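Side-chain contact in glycosyl hydrolase, family 38 (Enterococcus faecalis, PDB 5KBP), which probably hydrolyses alpha-linked mannose residues in glycans, as a family 38 alpha-mannosidase: residues W21-Y25 against E26-M30. Residues are numbered along the deposited sequence; the frame is centred on the assembly and turned at random.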
ATOM      1  N   TRP A  21      -2.886  -0.286  14.695  1.00 39.92           N
ATOM      2  CA  TRP A  21      -3.223  -1.424  15.541  1.00 45.80           C
ATOM      3  C   TRP A  21      -4.612  -1.967  15.221  1.00 46.23           C
ATOM      4  O   TRP A  21      -4.799  -2.638  14.200  1.00 51.23           O
ATOM      5  CB  TRP A  21      -3.133  -1.029  17.018  1.00 45.70           C
ATOM      6  CG  TRP A  21      -3.170  -2.195  17.961  1.00 50.66           C
ATOM      7  CD1 TRP A  21      -3.044  -3.515  17.639  1.00 49.60           C
ATOM      8  CD2 TRP A  21      -3.349  -2.144  19.381  1.00 52.92           C
ATOM      9  NE1 TRP A  21      -3.132  -4.289  18.772  1.00 47.09           N
ATOM     10  CE2 TRP A  21      -3.317  -3.471  19.854  1.00 50.96           C
ATOM     11  CE3 TRP A  21      -3.529  -1.105  20.299  1.00 50.95           C
ATOM     12  CZ2 TRP A  21      -3.463  -3.785  21.204  1.00 41.99           C
ATOM     13  CZ3 TRP A  21      -3.673  -1.420  21.637  1.00 48.45           C
ATOM     14  CH2 TRP A  21      -3.639  -2.748  22.077  1.00 45.59           C
ATOM     15  N   TYR A  22      -5.589  -1.693  16.088  1.00 34.26           N
ATOM     16  CA  TYR A  22      -6.929  -2.245  15.925  1.00 35.50           C
ATOM     17  C   TYR A  22      -7.778  -1.469  14.928  1.00 35.55           C
ATOM     18  O   TYR A  22      -8.856  -1.945  14.554  1.00 46.77           O
ATOM     19  CB  TYR A  22      -7.649  -2.307  17.277  1.00 41.31           C
ATOM     20  CG  TYR A  22      -7.676  -1.003  18.045  1.00 42.60           C
ATOM     21  CD1 TYR A  22      -6.642  -0.660  18.906  1.00 41.95           C
ATOM     22  CD2 TYR A  22      -8.745  -0.124  17.924  1.00 35.71           C
ATOM     23  CE1 TYR A  22      -6.664   0.526  19.616  1.00 36.85           C
ATOM     24  CE2 TYR A  22      -8.774   1.068  18.631  1.00 53.05           C
ATOM     25  CZ  TYR A  22      -7.731   1.386  19.475  1.00 48.62           C
ATOM     26  OH  TYR A  22      -7.751   2.565  20.183  1.00 54.71           O
ATOM     27  N   LEU A  23      -7.331  -0.300  14.497  1.00 34.52           N
ATOM     28  CA  LEU A  23      -7.975   0.465  13.446  1.00 43.75           C
ATOM     29  C   LEU A  23      -7.094   0.493  12.205  1.00 43.37           C
ATOM     30  O   LEU A  23      -5.885   0.246  12.285  1.00 33.46           O
ATOM     31  CB  LEU A  23      -8.251   1.902  13.910  1.00 41.92           C
ATOM     32  CG  LEU A  23      -9.354   2.119  14.946  1.00 47.29           C
ATOM     33  CD1 LEU A  23      -9.397   3.578  15.376  1.00 48.54           C
ATOM     34  CD2 LEU A  23     -10.693   1.682  14.377  1.00 36.15           C
ATOM     35  N   PRO A  24      -7.665   0.769  11.030  1.00 37.94           N
ATOM     36  CA  PRO A  24      -6.821   1.054   9.866  1.00 41.84           C
ATOM     37  C   PRO A  24      -5.903   2.231  10.160  1.00 41.64           C
ATOM     38  O   PRO A  24      -6.195   3.072  11.016  1.00 48.55           O
ATOM     39  CB  PRO A  24      -7.833   1.385   8.764  1.00 38.61           C
ATOM     40  CG  PRO A  24      -9.078   0.672   9.177  1.00 39.61           C
ATOM     41  CD  PRO A  24      -9.096   0.737  10.680  1.00 40.15           C
ATOM     42  N   TYR A  25      -4.777   2.278   9.443  1.00 34.82           N
ATOM     43  CA  TYR A  25      -3.718   3.233   9.765  1.00 36.93           C
ATOM     44  C   TYR A  25      -4.236   4.665   9.811  1.00 35.32           C
ATOM     45  O   TYR A  25      -3.955   5.411  10.756  1.00 47.15           O
ATOM     46  CB  TYR A  25      -2.576   3.126   8.756  1.00 38.63           C
ATOM     47  CG  TYR A  25      -1.666   4.333   8.798  1.00 43.72           C
ATOM     48  CD1 TYR A  25      -0.807   4.536   9.868  1.00 46.58           C
ATOM     49  CD2 TYR A  25      -1.682   5.280   7.780  1.00 36.89           C
ATOM     50  CE1 TYR A  25       0.019   5.643   9.923  1.00 44.11           C
ATOM     51  CE2 TYR A  25      -0.857   6.393   7.827  1.00 30.23           C
ATOM     52  CZ  TYR A  25      -0.008   6.569   8.901  1.00 43.18           C
ATOM     53  OH  TYR A  25       0.817   7.669   8.957  1.00 51.53           O
ATOM     54  N   GLU A  26      -5.000   5.068   8.793  1.00 38.85           N
ATOM     55  CA  GLU A  26      -5.423   6.461   8.708  1.00 41.00           C
ATOM     56  C   GLU A  26      -6.417   6.826   9.804  1.00 42.29           C
ATOM     57  O   GLU A  26      -6.518   7.999  10.175  1.00 45.59           O
ATOM     58  CB  GLU A  26      -6.016   6.749   7.330  1.00 37.69           C
ATOM     59  CG  GLU A  26      -4.997   6.729   6.197  1.00 48.16           C
ATOM     60  CD  GLU A  26      -3.974   7.855   6.284  1.00 56.11           C
ATOM     61  OE1 GLU A  26      -2.958   7.785   5.560  1.00 49.98           O
ATOM     62  OE2 GLU A  26      -4.182   8.810   7.064  1.00 56.22           O
ATOM     63  N   GLU A  27      -7.157   5.846  10.329  1.00 32.70           N
ATOM     64  CA  GLU A  27      -8.031   6.123  11.466  1.00 37.86           C
ATOM     65  C   GLU A  27      -7.218   6.529  12.689  1.00 45.30           C
ATOM     66  O   GLU A  27      -7.569   7.487  13.387  1.00 52.60           O
ATOM     67  CB  GLU A  27      -8.905   4.906  11.769  1.00 37.19           C
ATOM     68  CG  GLU A  27      -9.910   4.562  10.673  1.00 52.41           C
ATOM     69  CD  GLU A  27     -11.129   5.467  10.687  1.00 62.18           C
ATOM     70  OE1 GLU A  27     -11.346   6.153  11.707  1.00 61.50           O
ATOM     71  OE2 GLU A  27     -11.871   5.490   9.682  1.00 61.68           O
ATOM     72  N   HIS A  28      -6.121   5.815  12.960  1.00 41.44           N
ATOM     73  CA  HIS A  28      -5.199   6.248  14.004  1.00 33.18           C
ATOM     74  C   HIS A  28      -4.506   7.549  13.616  1.00 37.30           C
ATOM     75  O   HIS A  28      -4.281   8.417  14.466  1.00 45.05           O
ATOM     76  CB  HIS A  28      -4.157   5.165  14.282  1.00 30.48           C
ATOM     77  CG  HIS A  28      -4.717   3.919  14.891  1.00 40.31           C
ATOM     78  ND1 HIS A  28      -5.267   3.890  16.154  1.00 51.83           N
ATOM     79  CD2 HIS A  28      -4.794   2.653  14.417  1.00 49.19           C
ATOM     80  CE1 HIS A  28      -5.668   2.661  16.429  1.00 53.66           C
ATOM     81  NE2 HIS A  28      -5.390   1.891  15.392  1.00 50.83           N
ATOM     82  N   HIS A  29      -4.162   7.696  12.334  1.00 33.51           N
ATOM     83  CA  HIS A  29      -3.404   8.862  11.892  1.00 32.70           C
ATOM     84  C   HIS A  29      -4.202  10.147  12.067  1.00 34.21           C
ATOM     85  O   HIS A  29      -3.659  11.167  12.509  1.00 36.67           O
ATOM     86  CB  HIS A  29      -2.986   8.688  10.433  1.00 35.87           C
ATOM     87  CG  HIS A  29      -2.052   9.748   9.941  1.00 43.07           C
ATOM     88  ND1 HIS A  29      -1.870  10.012   8.601  1.00 46.59           N
ATOM     89  CD2 HIS A  29      -1.245  10.607  10.607  1.00 42.93           C
ATOM     90  CE1 HIS A  29      -0.992  10.989   8.463  1.00 43.78           C
ATOM     91  NE2 HIS A  29      -0.598  11.369   9.665  1.00 42.10           N
ATOM     92  N   MET A  30      -5.492  10.121  11.723  1.00 35.85           N
ATOM     93  CA  MET A  30      -6.315  11.315  11.885  1.00 41.78           C
ATOM     94  C   MET A  30      -6.517  11.664  13.354  1.00 38.46           C
ATOM     95  O   MET A  30      -6.735  12.835  13.686  1.00 40.89           O
ATOM     96  CB  MET A  30      -7.663  11.125  11.190  1.00 35.57           C
ATOM     97  CG  MET A  30      -7.578  11.008   9.675  1.00 41.23           C
ATOM     98  SD  MET A  30      -6.809  12.435   8.883  1.00 43.58           S
ATOM     99  CE  MET A  30      -5.164  11.805   8.546  1.00 32.27           C
TER
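H28 reaches back from the first turn of helix 25-45 into the loop that leads to it, and its imidazole is gripped by Y22 and L23. H28 CB lies 3.5 Å from Y25 O. With CG set beside the backbone N (chi1 -67°), the ring swings toward the preceding loop, where H28 CD2 passes 3.4 Å from L23 O. CE1 points at the face of Y22, where its nearest ring atom is CZ, in a T-shaped pair with planes at 88°. H28 NE2 accepts the backbone N-H of L23, 3.1 Å from L23 N. This bond leaves the imidazole plane by 33°, and if NE2 accepts as modelled, the neutral ring would carry its proton on ND1. L23 CB lies over one ring face, a CH-pi contact 3.6 Å from the H28 centroid; H235 stacks on H28 as well. The Y25 hydroxyl oxygen sits above the centre of the H29 ring, 3.6 Å from H29 ND1, while H29 CB lies over the tyrosine face. H29 ND1 donates to E26 OE2 at 3.0 Å and NE2 is hydrogen-bonded to D63 O, fixing the imidazole at both nitrogens; E26 OE1 is hydrogen-bonded to Y342 OH of the second subunit. P24 holds the N-cap position, its carbonyl receiving weak hydrogen bonds from E27 N and H28 N: a helix N-terminus with a histidine tying the incoming loop to its first turn, within the family 38 N-terminal domain.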